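PDB 3HQX: Pyrimidine/purine nucleoside phosphorylase from Acinetobacter sp. ADP1, which probably catalyses the reversible phosphorolysis of purine and pyrimidine nucleosides, giving the free base and alpha-D-ribose 1-phosphate. Local coordinates for residues A[26-31]-A[38-43]; A[53-58]-A[87-92]; A[59-64]-A[105-110]; A[68-73]-A[93-98]. All coordinates share one frame; numbering follows the deposited sequence.

Interaction 1 of 4, residues A[26-31]-A[38-43]; sequences CISHTV and KKTLGV
S28 and T40 press together across a beta hairpin, strands 26-32 and 38-44 of the larger antiparallel sheet of this cupin-family fold. The methyl CG2 of T40 meets S28 CB at 3.4 Å, closer than carbons usually pack. T40 chi1 of -62° sets OG1 beside its own backbone N and swings CG2 anti to that N, over the serine. A small serine suits this spot, and so does its neighbour G42: the two CA atoms of the S28-G42 non-hydrogen-bonded pair are 3.9 Å apart, where the missing side chain lets the strands draw close.

The other face carries I27, H29, V31, L41 and V43, with K39 toward the hairpin's turn, its amine leading away. V31 CG1 lies anti to the backbone N (chi1 177°), which puts CG2 beside that N and against L41 CB at 4.1 Å. Apolar I27, L41 and V43 suit this face because the second subunit packs on it: I27 meets V43 of that subunit, and H29 and L41 touch its L41 and H29 respectively. Six backbone hydrogen bonds hold the pairing, among them V31 N to K39 O at 2.9 Å.

The H29 imidazole turns away from the partner strand, yet a water links it back. This water lies in the ring plane, 2.7 Å from H29 ND1, and donates a hydrogen bond to L41 O at 2.8 Å.

Interaction 2 of 4, residues A[53-58]-A[87-92]; sequences FETHVP and FYVPGN
T55 makes the central grip on the 87-92 segment, with a different branch for each job. Its hydroxyl OG1 donates to P90 O at 2.7 Å, in the carbonyl plane, while its methyl CG2 packs obliquely on V89 CG1 at 3.6 Å. A chi1 of 57° tucks OG1 between the backbone N and the carbonyl carbon and turns CG2 beside the N, which directs both branches at segment 87-92. Threonine suits the place because one small buried side chain supplies a donor and a methyl together. The backbone adds a second bond, N92 N to H56 O at 2.8 Å, bent to 145° at the hydrogen.

P58 fills the other end. Its ring lies alongside the Y88 side chain, pointing the same way, with CB 3.3 Å from Y88 OH, and its CG rests 3.6 Å from G91 N. Glycine fits at 91 because H56 O comes within 3.0 Å of G91 CA, too near for a side chain on that side.

Further out, S93 N is hydrogen-bonded to T55 OG1, so this hydroxyl ties together both P90 and S93. V89 also leans on F95, and its backbone pairs with E59. P58 is bonded through its backbone to E110. Segment 53-58 thus leaves strand 51-54 of the smaller sheet and leads into strand 59-63 of the larger, while 87-92 passes from the larger sheet to the smaller: two crossing connections stitched together at one end of the two-sheet, cupin-type beta barrel.

Interaction 3 of 4, residues A[59-64]-A[105-110]; sequences ERMEII and YVCHLE
M61, a selenomethionine in this crystal, packs tightly on Y105 and C107 on one face of the antiparallel pair formed by strands 59-63 and 103-109. Bends at chi2 and chi3 curl its chain back so that CE sits over the tyrosine ring, 4.0 Å from its centroid; SE lies obliquely to the same ring, a Met-aromatic contact, and also touches C107 CB at 3.8 Å. A long, flexible thioether suits this buried position. On the same face, E59 OE1 approaches C107 SG to 3.5 Å.

The other face is more polar. The R60 guanidinium, brought there by a bend at chi3 (66°), lies flat on the H108 imidazole, centres 3.8 Å apart and planes 12° from parallel, and V106 CG1 covers the opposite side of that ring. The contact loosens toward solvent at exposed E110, whose OE2 is 3.9 Å from R60 NE, a long salt bridge; the arginine's strongest polar partner is S86, hydrogen-bonded through OG to NH1.

Between the faces, H108 N bonds R60 O at 2.8 Å. H108 ND1 adds a weak 3.4 Å bond to R60 O, which, with the flat stack, may help set the ring's rotation; E110 probably helps balance the arginine's charge.

Interaction 4 of 4, residues A[68-73]-A[93-98]; sequences CRVKIA and SLFKIE
Chi1 values of -174° in V70 and -175° in I97 set the main apolar contact. In V70 the torsion places CG1 anti to the backbone N and CG2 beside that N; in I97 it sends the longer branch, CG1 and then CD1, back across the strands. V70 CG2 consequently touches I97 CG1 at 3.8 Å, the side chains crossing at a slant. The other valine methyl, CG1, reaches F95 CD1 at 3.9 Å. C68 SG completes the row against I97 CD1, also at 3.8 Å. Branched and aromatic residues suit this face, which looks into the protein: F87 covers V70 and I72, and F53 and F87 both meet the F95 ring.

The reverse face carries R69, K71, K96 and E98, long chains whose polar ends can reach solvent. E98 CG comes within 3.4 Å of R69 O, but R69 turns its charge to E67 in a salt bridge, and K71 NZ makes a weak hydrogen bond with S78.

Paired backbone bonds run through R69-E98 and K71-K96, for example K71 N to K96 O at 2.9 Å. At the far end A73 N donates to L94 O at 2.7 Å, just where A73, with a positive phi of 61°, turns the chain out of the strand; S93 OG lies 3.5 Å from A73 CB. Strands 67-72 and 94-98 are the two central strands of the smaller antiparallel sheet, one wall of the cupin barrel with its apolar face inward.

How the interactions relate
Interactions 1 and 3 share the larger antiparallel sheet, their centres about 9 Å apart, because strand 38-44 is bonded directly to strand 103-109, with T40 O 2.9 Å from C107 N. Interaction 4 belongs to the smaller sheet, about 17 Å from interaction 1 between centres and on the other side of the chain's middle. Interaction 2 bridges the two, its centre about 10 Å from those of both 3 and 4. Along the chain interaction 1 closes first; 2 then alternates with both 3 and 4, and 4 falls wholly between the two segments of 3. This interleaving ties the sheets into one cupin barrel, while the hairpin of interaction 1 extends outward to the second subunit.

Interaction 1 of 4, residues A[26-31]-A[38-43]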
loop_
_atom_site.group_PDB
_atom_site.type_symbol
_atom_site.label_atom_id
_atom_site.label_comp_id
_atom_site.label_asym_id
_atom_site.label_seq_id
_atom_site.Cartn_x
_atom_site.Cartn_y
_atom_site.Cartn_z
ATOM N N CYS A 26 -5.114 0.022 -7.759
ATOM C CA CYS A 26 -5.008 1.070 -6.717
ATOM C C CYS A 26 -5.069 0.425 -5.346
ATOM O O CYS A 26 -6.004 -0.314 -5.054
ATOM C CB CYS A 26 -6.120 2.088 -6.860
ATOM S SG CYS A 26 -6.017 3.441 -5.676
ATOM N N ILE A 27 -4.046 0.678 -4.518
ATOM C CA ILE A 27 -3.912 0.100 -3.178
ATOM C C ILE A 27 -3.605 1.244 -2.177
ATOM O O ILE A 27 -2.675 1.988 -2.375
ATOM C CB ILE A 27 -2.765 -0.898 -3.138
ATOM C CG1 ILE A 27 -2.874 -1.982 -4.240
ATOM C CG2 ILE A 27 -2.645 -1.534 -1.718
ATOM C CD1 ILE A 27 -2.124 -1.613 -5.621
ATOM N N SER A 28 -4.425 1.369 -1.150
ATOM C CA SER A 28 -4.246 2.480 -0.217
ATOM C C SER A 28 -4.537 2.093 1.220
ATOM O O SER A 28 -5.196 1.075 1.473
ATOM C CB SER A 28 -5.050 3.676 -0.644
ATOM O OG SER A 28 -6.444 3.476 -0.522
ATOM N N HIS A 29 -4.073 2.920 2.127
ATOM C CA HIS A 29 -4.413 2.832 3.565
ATOM C C HIS A 29 -4.844 4.197 4.079
ATOM O O HIS A 29 -4.440 5.245 3.547
ATOM C CB HIS A 29 -3.224 2.395 4.375
ATOM C CG HIS A 29 -2.811 0.961 4.123
ATOM N ND1 HIS A 29 -2.015 0.624 3.059
ATOM C CD2 HIS A 29 -3.039 -0.187 4.807
ATOM C CE1 HIS A 29 -1.784 -0.688 3.087
ATOM N NE2 HIS A 29 -2.399 -1.207 4.134
ATOM N N THR A 30 -5.688 4.134 5.094
ATOM C CA THR A 30 -6.156 5.310 5.798
ATOM C C THR A 30 -5.178 5.679 6.867
ATOM O O THR A 30 -4.780 4.864 7.673
ATOM C CB THR A 30 -7.500 5.063 6.437
ATOM O OG1 THR A 30 -8.430 4.755 5.386
ATOM C CG2 THR A 30 -7.987 6.293 7.205
ATOM N N VAL A 31 -4.884 6.985 6.917
ATOM C CA VAL A 31 -4.002 7.590 7.934
ATOM C C VAL A 31 -4.812 8.672 8.695
ATOM O O VAL A 31 -5.470 9.490 8.074
ATOM C CB VAL A 31 -2.783 8.249 7.274
ATOM C CG1 VAL A 31 -1.937 8.932 8.294
ATOM C CG2 VAL A 31 -1.964 7.213 6.508
ATOM N N LYS A 38 -8.231 12.964 8.426
ATOM C CA LYS A 38 -7.824 11.732 7.776
ATOM C C LYS A 38 -7.269 12.023 6.385
ATOM O O LYS A 38 -7.697 12.972 5.723
ATOM C CB LYS A 38 -8.992 10.763 7.653
ATOM C CG LYS A 38 -9.578 10.329 8.975
ATOM C CD LYS A 38 -10.953 10.907 9.217
ATOM C CE LYS A 38 -11.586 10.219 10.438
ATOM N NZ LYS A 38 -11.996 8.809 10.121
ATOM N N LYS A 39 -6.350 11.167 5.940
ATOM C CA LYS A 39 -5.792 11.184 4.595
ATOM C C LYS A 39 -5.678 9.741 4.125
ATOM O O LYS A 39 -5.817 8.833 4.937
ATOM C CB LYS A 39 -4.404 11.816 4.561
ATOM C CG LYS A 39 -4.408 13.299 4.998
ATOM C CD LYS A 39 -3.025 13.914 4.939
ATOM C CE LYS A 39 -2.959 15.253 5.655
ATOM N NZ LYS A 39 -4.023 16.263 5.180
ATOM N N THR A 40 -5.558 9.561 2.831
ATOM C CA THR A 40 -5.288 8.234 2.228
ATOM C C THR A 40 -3.870 8.289 1.704
ATOM O O THR A 40 -3.488 9.277 1.053
ATOM C CB THR A 40 -6.241 8.034 1.053
ATOM O OG1 THR A 40 -7.585 8.058 1.597
ATOM C CG2 THR A 40 -6.057 6.724 0.453
ATOM N N LEU A 41 -3.086 7.278 2.013
ATOM C CA LEU A 41 -1.745 7.044 1.462
ATOM C C LEU A 41 -1.830 5.905 0.469
ATOM O O LEU A 41 -2.173 4.809 0.847
ATOM C CB LEU A 41 -0.751 6.722 2.598
ATOM C CG LEU A 41 0.685 6.435 2.192
ATOM C CD1 LEU A 41 1.386 7.566 1.362
ATOM C CD2 LEU A 41 1.514 6.110 3.450
ATOM N N GLY A 42 -1.580 6.175 -0.790
ATOM C CA GLY A 42 -1.885 5.149 -1.796
ATOM C C GLY A 42 -0.874 5.026 -2.921
ATOM O O GLY A 42 0.032 5.854 -3.044
ATOM N N VAL A 43 -1.075 3.955 -3.698
ATOM C CA VAL A 43 -0.271 3.622 -4.847
ATOM C C VAL A 43 -1.244 3.305 -5.985
ATOM O O VAL A 43 -2.255 2.609 -5.787
ATOM C CB VAL A 43 0.648 2.423 -4.558
ATOM C CG1 VAL A 43 1.329 1.928 -5.863
ATOM C CG2 VAL A 43 1.679 2.792 -3.448
HETATM O O HOH W 1 -0.878 2.328 1.369
#

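Interaction 2 of 4, residues A[53-58]-A[87-92]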
loop_
_atom_site.group_PDB
_atom_site.type_symbol
_atom_site.label_atom_id
_atom_site.label_comp_id
_atom_site.label_asym_id
_atom_site.label_seq_id
_atom_site.Cartn_x
_atom_site.Cartn_y
_atom_site.Cartn_z
ATOM N N PHE A 53 -12.222 7.819 -10.283
ATOM C CA PHE A 53 -12.605 7.992 -8.900
ATOM C C PHE A 53 -13.633 9.066 -8.776
ATOM O O PHE A 53 -13.577 10.065 -9.527
ATOM C CB PHE A 53 -11.403 8.428 -8.088
ATOM C CG PHE A 53 -10.315 7.413 -8.027
ATOM C CD1 PHE A 53 -10.333 6.467 -7.047
ATOM C CD2 PHE A 53 -9.313 7.383 -8.983
ATOM C CE1 PHE A 53 -9.318 5.531 -6.985
ATOM C CE2 PHE A 53 -8.329 6.480 -8.923
ATOM C CZ PHE A 53 -8.310 5.565 -7.923
ATOM N N GLU A 54 -14.584 8.852 -7.851
ATOM C CA GLU A 54 -15.704 9.775 -7.629
ATOM C C GLU A 54 -15.654 10.384 -6.233
ATOM O O GLU A 54 -15.334 9.692 -5.225
ATOM C CB GLU A 54 -17.061 9.075 -7.917
ATOM C CG GLU A 54 -17.107 8.540 -9.344
ATOM C CD GLU A 54 -18.442 7.938 -9.745
ATOM O OE1 GLU A 54 -19.397 8.123 -8.982
ATOM O OE2 GLU A 54 -18.507 7.267 -10.822
ATOM N N THR A 55 -15.907 11.682 -6.139
ATOM C CA THR A 55 -15.778 12.358 -4.858
ATOM C C THR A 55 -17.123 12.735 -4.280
ATOM O O THR A 55 -18.016 13.086 -5.023
ATOM C CB THR A 55 -14.969 13.656 -5.037
ATOM O OG1 THR A 55 -15.620 14.495 -6.017
ATOM C CG2 THR A 55 -13.586 13.320 -5.483
ATOM N N HIS A 56 -17.265 12.621 -2.958
ATOM C CA HIS A 56 -18.365 13.246 -2.234
ATOM C C HIS A 56 -17.826 14.581 -1.716
ATOM O O HIS A 56 -18.136 15.616 -2.278
ATOM C CB HIS A 56 -18.866 12.307 -1.160
ATOM C CG HIS A 56 -19.537 11.093 -1.714
ATOM N ND1 HIS A 56 -20.125 10.138 -0.916
ATOM C CD2 HIS A 56 -19.762 10.706 -2.995
ATOM C CE1 HIS A 56 -20.664 9.201 -1.680
ATOM N NE2 HIS A 56 -20.427 9.507 -2.946
ATOM N N VAL A 57 -16.940 14.569 -0.731
ATOM C CA VAL A 57 -16.333 15.815 -0.274
ATOM C C VAL A 57 -15.165 16.180 -1.213
ATOM O O VAL A 57 -14.645 15.341 -1.905
ATOM C CB VAL A 57 -15.841 15.730 1.207
ATOM C CG1 VAL A 57 -17.018 15.358 2.146
ATOM C CG2 VAL A 57 -14.686 14.750 1.367
ATOM N N PRO A 58 -14.812 17.453 -1.291
ATOM C CA PRO A 58 -13.662 17.830 -2.129
ATOM C C PRO A 58 -12.377 17.149 -1.673
ATOM O O PRO A 58 -12.244 16.849 -0.492
ATOM C CB PRO A 58 -13.543 19.306 -1.869
ATOM C CG PRO A 58 -14.882 19.732 -1.520
ATOM C CD PRO A 58 -15.498 18.633 -0.744
ATOM N N PHE A 87 -3.350 18.292 -7.360
ATOM C CA PHE A 87 -4.542 18.771 -8.045
ATOM C C PHE A 87 -5.753 18.708 -7.122
ATOM O O PHE A 87 -5.800 17.931 -6.188
ATOM C CB PHE A 87 -4.791 18.079 -9.393
ATOM C CG PHE A 87 -5.022 16.602 -9.323
ATOM C CD1 PHE A 87 -6.314 16.103 -9.122
ATOM C CD2 PHE A 87 -3.977 15.699 -9.455
ATOM C CE1 PHE A 87 -6.539 14.708 -9.102
ATOM C CE2 PHE A 87 -4.177 14.371 -9.404
ATOM C CZ PHE A 87 -5.463 13.858 -9.229
ATOM N N TYR A 88 -6.701 19.598 -7.394
ATOM C CA TYR A 88 -7.919 19.710 -6.594
ATOM C C TYR A 88 -9.096 19.112 -7.343
ATOM O O TYR A 88 -9.279 19.404 -8.518
ATOM C CB TYR A 88 -8.195 21.188 -6.302
ATOM C CG TYR A 88 -9.455 21.448 -5.533
ATOM C CD1 TYR A 88 -9.495 21.286 -4.160
ATOM C CD2 TYR A 88 -10.610 21.863 -6.194
ATOM C CE1 TYR A 88 -10.670 21.515 -3.443
ATOM C CE2 TYR A 88 -11.793 22.108 -5.489
ATOM C CZ TYR A 88 -11.813 21.930 -4.124
ATOM O OH TYR A 88 -12.992 22.205 -3.420
ATOM N N VAL A 89 -9.923 18.344 -6.624
ATOM C CA VAL A 89 -11.139 17.777 -7.192
ATOM C C VAL A 89 -12.295 18.295 -6.371
ATOM O O VAL A 89 -12.349 18.092 -5.170
ATOM C CB VAL A 89 -11.092 16.238 -7.180
ATOM C CG1 VAL A 89 -12.282 15.625 -7.979
ATOM C CG2 VAL A 89 -9.693 15.735 -7.711
ATOM N N PRO A 90 -13.233 18.997 -7.028
ATOM C CA PRO A 90 -14.412 19.421 -6.297
ATOM C C PRO A 90 -15.211 18.275 -5.694
ATOM O O PRO A 90 -15.097 17.130 -6.127
ATOM C CB PRO A 90 -15.251 20.164 -7.348
ATOM C CG PRO A 90 -14.548 20.014 -8.665
ATOM C CD PRO A 90 -13.315 19.225 -8.475
ATOM N N GLY A 91 -16.021 18.614 -4.699
ATOM C CA GLY A 91 -16.972 17.654 -4.128
ATOM C C GLY A 91 -18.005 17.281 -5.174
ATOM O O GLY A 91 -18.229 18.008 -6.141
ATOM N N ASN A 92 -18.630 16.128 -4.992
ATOM C CA ASN A 92 -19.642 15.628 -5.922
ATOM C C ASN A 92 -19.186 15.592 -7.366
ATOM O O ASN A 92 -19.920 15.925 -8.258
ATOM C CB ASN A 92 -20.929 16.429 -5.798
ATOM C CG ASN A 92 -21.511 16.381 -4.416
ATOM O OD1 ASN A 92 -21.429 15.361 -3.716
ATOM N ND2 ASN A 92 -22.139 17.484 -4.016
#

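Interaction 3 of 4, residues A[59-64]-A[105-110]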
loop_
_atom_site.group_PDB
_atom_site.type_symbol
_atom_site.label_atom_id
_atom_site.label_comp_id
_atom_site.label_asym_id
_atom_site.label_seq_id
_atom_site.Cartn_x
_atom_site.Cartn_y
_atom_site.Cartn_z
ATOM N N GLU A 59 -11.399 17.019 -2.583
ATOM C CA GLU A 59 -10.192 16.294 -2.321
ATOM C C GLU A 59 -9.010 17.045 -2.932
ATOM O O GLU A 59 -9.158 17.650 -3.968
ATOM C CB GLU A 59 -10.270 14.881 -2.961
ATOM C CG GLU A 59 -11.143 13.929 -2.220
ATOM C CD GLU A 59 -11.235 12.561 -2.900
ATOM O OE1 GLU A 59 -10.565 12.344 -3.941
ATOM O OE2 GLU A 59 -12.031 11.742 -2.429
ATOM N N ARG A 60 -7.845 16.987 -2.291
ATOM C CA ARG A 60 -6.598 17.333 -2.973
ATOM C C ARG A 60 -5.732 16.082 -3.116
ATOM O O ARG A 60 -5.460 15.413 -2.143
ATOM C CB ARG A 60 -5.813 18.433 -2.250
ATOM C CG ARG A 60 -4.501 18.750 -2.865
ATOM C CD ARG A 60 -3.817 19.952 -2.213
ATOM N NE ARG A 60 -3.404 19.755 -0.805
ATOM C CZ ARG A 60 -2.179 19.425 -0.383
ATOM N NH1 ARG A 60 -1.207 19.121 -1.229
ATOM N NH2 ARG A 60 -1.916 19.362 0.938
HETATM N N MSE A 61 -5.342 15.783 -4.349
HETATM C CA MSE A 61 -4.449 14.674 -4.651
HETATM C C MSE A 61 -3.039 15.222 -4.805
HETATM O O MSE A 61 -2.787 16.104 -5.636
HETATM C CB MSE A 61 -4.868 14.014 -5.955
HETATM C CG MSE A 61 -6.070 13.118 -5.818
HETATM SE SE MSE A 61 -5.682 11.433 -4.967
HETATM C CE MSE A 61 -4.694 10.647 -6.508
ATOM N N GLU A 62 -2.140 14.767 -3.945
ATOM C CA GLU A 62 -0.757 15.198 -3.945
ATOM C C GLU A 62 0.072 14.045 -4.474
ATOM O O GLU A 62 -0.001 12.939 -3.930
ATOM C CB GLU A 62 -0.323 15.537 -2.501
ATOM C CG GLU A 62 1.166 15.891 -2.375
ATOM C CD GLU A 62 1.639 16.097 -0.964
ATOM O OE1 GLU A 62 0.843 15.961 0.001
ATOM O OE2 GLU A 62 2.847 16.414 -0.817
ATOM N N ILE A 63 0.899 14.317 -5.484
ATOM C CA ILE A 63 1.766 13.283 -6.007
ATOM C C ILE A 63 3.039 13.284 -5.176
ATOM O O ILE A 63 3.751 14.282 -5.097
ATOM C CB ILE A 63 2.078 13.482 -7.505
ATOM C CG1 ILE A 63 0.785 13.549 -8.385
ATOM C CG2 ILE A 63 2.962 12.340 -8.023
ATOM C CD1 ILE A 63 -0.278 12.479 -8.055
ATOM N N ILE A 64 3.341 12.129 -4.633
ATOM C CA ILE A 64 4.527 11.875 -3.816
ATOM C C ILE A 64 5.714 11.342 -4.693
ATOM O O ILE A 64 6.871 11.713 -4.450
ATOM C CB ILE A 64 4.208 10.875 -2.637
ATOM C CG1 ILE A 64 3.190 11.442 -1.644
ATOM C CG2 ILE A 64 5.518 10.431 -1.936
ATOM C CD1 ILE A 64 3.479 12.818 -1.104
ATOM N N TYR A 105 0.764 8.548 -3.988
ATOM C CA TYR A 105 -0.019 9.753 -3.730
ATOM C C TYR A 105 -0.506 9.833 -2.279
ATOM O O TYR A 105 -0.551 8.830 -1.538
ATOM C CB TYR A 105 -1.209 9.859 -4.705
ATOM C CG TYR A 105 -2.262 8.819 -4.438
ATOM C CD1 TYR A 105 -3.268 9.052 -3.513
ATOM C CD2 TYR A 105 -2.240 7.595 -5.079
ATOM C CE1 TYR A 105 -4.204 8.091 -3.196
ATOM C CE2 TYR A 105 -3.197 6.619 -4.783
ATOM C CZ TYR A 105 -4.150 6.873 -3.841
ATOM O OH TYR A 105 -5.061 5.872 -3.601
ATOM N N VAL A 106 -0.839 11.075 -1.886
ATOM C CA VAL A 106 -1.639 11.313 -0.667
ATOM C C VAL A 106 -2.920 12.031 -1.113
ATOM O O VAL A 106 -2.882 13.033 -1.859
ATOM C CB VAL A 106 -0.873 12.177 0.309
ATOM C CG1 VAL A 106 -1.773 12.524 1.508
ATOM C CG2 VAL A 106 0.370 11.417 0.845
ATOM N N CYS A 107 -4.051 11.513 -0.647
ATOM C CA CYS A 107 -5.329 12.137 -0.836
ATOM C C CYS A 107 -5.681 12.849 0.450
ATOM O O CYS A 107 -5.860 12.234 1.499
ATOM C CB CYS A 107 -6.377 11.109 -1.223
ATOM S SG CYS A 107 -7.951 11.841 -1.659
ATOM N N HIS A 108 -5.832 14.174 0.315
ATOM C CA HIS A 108 -6.191 15.056 1.397
ATOM C C HIS A 108 -7.680 15.344 1.328
ATOM O O HIS A 108 -8.180 15.818 0.320
ATOM C CB HIS A 108 -5.436 16.375 1.264
ATOM C CG HIS A 108 -3.959 16.256 1.370
ATOM N ND1 HIS A 108 -3.138 16.032 0.283
ATOM C CD2 HIS A 108 -3.150 16.312 2.450
ATOM C CE1 HIS A 108 -1.885 15.964 0.709
ATOM N NE2 HIS A 108 -1.861 16.141 2.003
ATOM N N LEU A 109 -8.400 15.061 2.407
ATOM C CA LEU A 109 -9.824 15.427 2.495
ATOM C C LEU A 109 -10.012 16.942 2.684
ATOM O O LEU A 109 -9.387 17.565 3.536
ATOM C CB LEU A 109 -10.526 14.639 3.589
ATOM C CG LEU A 109 -10.975 13.201 3.292
ATOM C CD1 LEU A 109 -11.954 12.761 4.389
ATOM C CD2 LEU A 109 -11.653 13.041 1.945
ATOM N N GLU A 110 -10.844 17.607 1.905
ATOM C CA GLU A 110 -10.937 19.079 1.961
ATOM C C GLU A 110 -12.333 19.635 2.238
ATOM O O GLU A 110 -13.180 18.983 2.817
ATOM C CB GLU A 110 -10.447 19.708 0.661
ATOM C CG GLU A 110 -9.006 19.451 0.299
ATOM C CD GLU A 110 -8.014 20.136 1.191
ATOM O OE1 GLU A 110 -8.407 21.020 1.959
ATOM O OE2 GLU A 110 -6.832 19.807 1.099
#

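Interaction 4 of 4, residues A[68-73]-A[93-98]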
loop_
_atom_site.group_PDB
_atom_site.type_symbol
_atom_site.label_atom_id
_atom_site.label_comp_id
_atom_site.label_asym_id
_atom_site.label_seq_id
_atom_site.Cartn_x
_atom_site.Cartn_y
_atom_site.Cartn_z
ATOM N N CYS A 68 1.638 11.369 -13.623
ATOM C CA CYS A 68 0.303 10.904 -14.077
ATOM C C CYS A 68 -0.329 11.922 -14.992
ATOM O O CYS A 68 0.053 13.073 -15.021
ATOM C CB CYS A 68 -0.654 10.602 -12.890
ATOM S SG CYS A 68 -0.964 11.987 -11.825
ATOM N N ARG A 69 -1.337 11.475 -15.715
ATOM C CA ARG A 69 -2.214 12.345 -16.490
ATOM C C ARG A 69 -3.634 12.182 -15.990
ATOM O O ARG A 69 -4.094 11.059 -15.797
ATOM C CB ARG A 69 -2.071 12.037 -17.982
ATOM C CG ARG A 69 -0.794 12.626 -18.509
ATOM C CD ARG A 69 -0.471 12.265 -19.923
ATOM N NE ARG A 69 0.740 12.909 -20.425
ATOM C CZ ARG A 69 1.987 12.476 -20.230
ATOM N NH1 ARG A 69 2.262 11.413 -19.413
ATOM N NH2 ARG A 69 2.982 13.167 -20.795
ATOM N N VAL A 70 -4.298 13.301 -15.758
ATOM C CA VAL A 70 -5.621 13.295 -15.122
ATOM C C VAL A 70 -6.582 14.187 -15.868
ATOM O O VAL A 70 -6.231 15.294 -16.239
ATOM C CB VAL A 70 -5.544 13.814 -13.656
ATOM C CG1 VAL A 70 -6.868 13.649 -12.990
ATOM C CG2 VAL A 70 -4.504 13.031 -12.878
ATOM N N LYS A 71 -7.816 13.707 -16.026
ATOM C CA LYS A 71 -8.915 14.550 -16.477
ATOM C C LYS A 71 -9.806 14.752 -15.295
ATOM O O LYS A 71 -10.399 13.758 -14.754
ATOM C CB LYS A 71 -9.737 13.872 -17.552
ATOM C CG LYS A 71 -9.047 13.809 -18.853
ATOM C CD LYS A 71 -10.012 13.374 -19.919
ATOM C CE LYS A 71 -9.383 13.487 -21.294
ATOM N NZ LYS A 71 -8.176 12.618 -21.491
ATOM N N ILE A 72 -9.924 16.018 -14.903
ATOM C CA ILE A 72 -10.668 16.397 -13.711
ATOM C C ILE A 72 -12.057 16.901 -14.045
ATOM O O ILE A 72 -12.221 17.806 -14.909
ATOM C CB ILE A 72 -9.944 17.496 -12.916
ATOM C CG1 ILE A 72 -8.545 17.004 -12.514
ATOM C CG2 ILE A 72 -10.737 17.852 -11.688
ATOM C CD1 ILE A 72 -7.612 18.121 -11.997
ATOM N N ALA A 73 -13.038 16.369 -13.322
ATOM C CA ALA A 73 -14.389 16.889 -13.400
ATOM C C ALA A 73 -14.841 16.726 -14.846
ATOM O O ALA A 73 -14.701 15.617 -15.401
ATOM C CB ALA A 73 -14.427 18.349 -12.915
ATOM N N SER A 93 -17.949 15.193 -7.591
ATOM C CA SER A 93 -17.394 15.196 -8.921
ATOM C C SER A 93 -16.594 13.905 -9.105
ATOM O O SER A 93 -16.907 12.885 -8.451
ATOM C CB SER A 93 -16.530 16.457 -9.094
ATOM O OG SER A 93 -16.137 16.651 -10.438
ATOM N N LEU A 94 -15.619 13.949 -10.009
ATOM C CA LEU A 94 -14.806 12.792 -10.373
ATOM C C LEU A 94 -13.514 13.207 -11.063
ATOM O O LEU A 94 -13.344 14.358 -11.504
ATOM C CB LEU A 94 -15.560 11.835 -11.312
ATOM C CG LEU A 94 -15.917 12.219 -12.755
ATOM C CD1 LEU A 94 -14.773 12.210 -13.626
ATOM C CD2 LEU A 94 -16.929 11.228 -13.329
ATOM N N PHE A 95 -12.614 12.246 -11.155
ATOM C CA PHE A 95 -11.403 12.385 -11.941
ATOM C C PHE A 95 -11.017 11.042 -12.528
ATOM O O PHE A 95 -11.389 10.016 -11.979
ATOM C CB PHE A 95 -10.269 13.061 -11.131
ATOM C CG PHE A 95 -9.687 12.238 -10.006
ATOM C CD1 PHE A 95 -8.564 11.485 -10.226
ATOM C CD2 PHE A 95 -10.213 12.256 -8.752
ATOM C CE1 PHE A 95 -7.951 10.794 -9.221
ATOM C CE2 PHE A 95 -9.585 11.554 -7.723
ATOM C CZ PHE A 95 -8.470 10.813 -7.982
ATOM N N LYS A 96 -10.295 11.073 -13.646
ATOM C CA LYS A 96 -9.863 9.888 -14.366
ATOM C C LYS A 96 -8.372 9.991 -14.531
ATOM O O LYS A 96 -7.895 10.991 -15.060
ATOM C CB LYS A 96 -10.530 9.802 -15.733
ATOM C CG LYS A 96 -12.071 9.864 -15.685
ATOM C CD LYS A 96 -12.699 9.595 -17.054
ATOM C CE LYS A 96 -14.169 9.411 -16.913
ATOM N NZ LYS A 96 -14.717 10.496 -16.052
ATOM N N ILE A 97 -7.654 8.992 -14.028
ATOM C CA ILE A 97 -6.233 9.063 -13.857
ATOM C C ILE A 97 -5.549 7.898 -14.572
ATOM O O ILE A 97 -6.043 6.746 -14.563
ATOM C CB ILE A 97 -5.868 9.134 -12.355
ATOM C CG1 ILE A 97 -4.351 9.344 -12.140
ATOM C CG2 ILE A 97 -6.343 7.870 -11.612
ATOM C CD1 ILE A 97 -3.996 9.916 -10.719
ATOM N N GLU A 98 -4.435 8.207 -15.216
ATOM C CA GLU A 98 -3.598 7.185 -15.870
ATOM C C GLU A 98 -2.135 7.391 -15.469
ATOM O O GLU A 98 -1.695 8.515 -15.218
ATOM C CB GLU A 98 -3.808 7.152 -17.404
ATOM C CG GLU A 98 -4.049 8.464 -18.007
ATOM C CD GLU A 98 -4.408 8.409 -19.489
ATOM O OE1 GLU A 98 -5.418 7.802 -19.866
ATOM O OE2 GLU A 98 -3.669 8.988 -20.267
#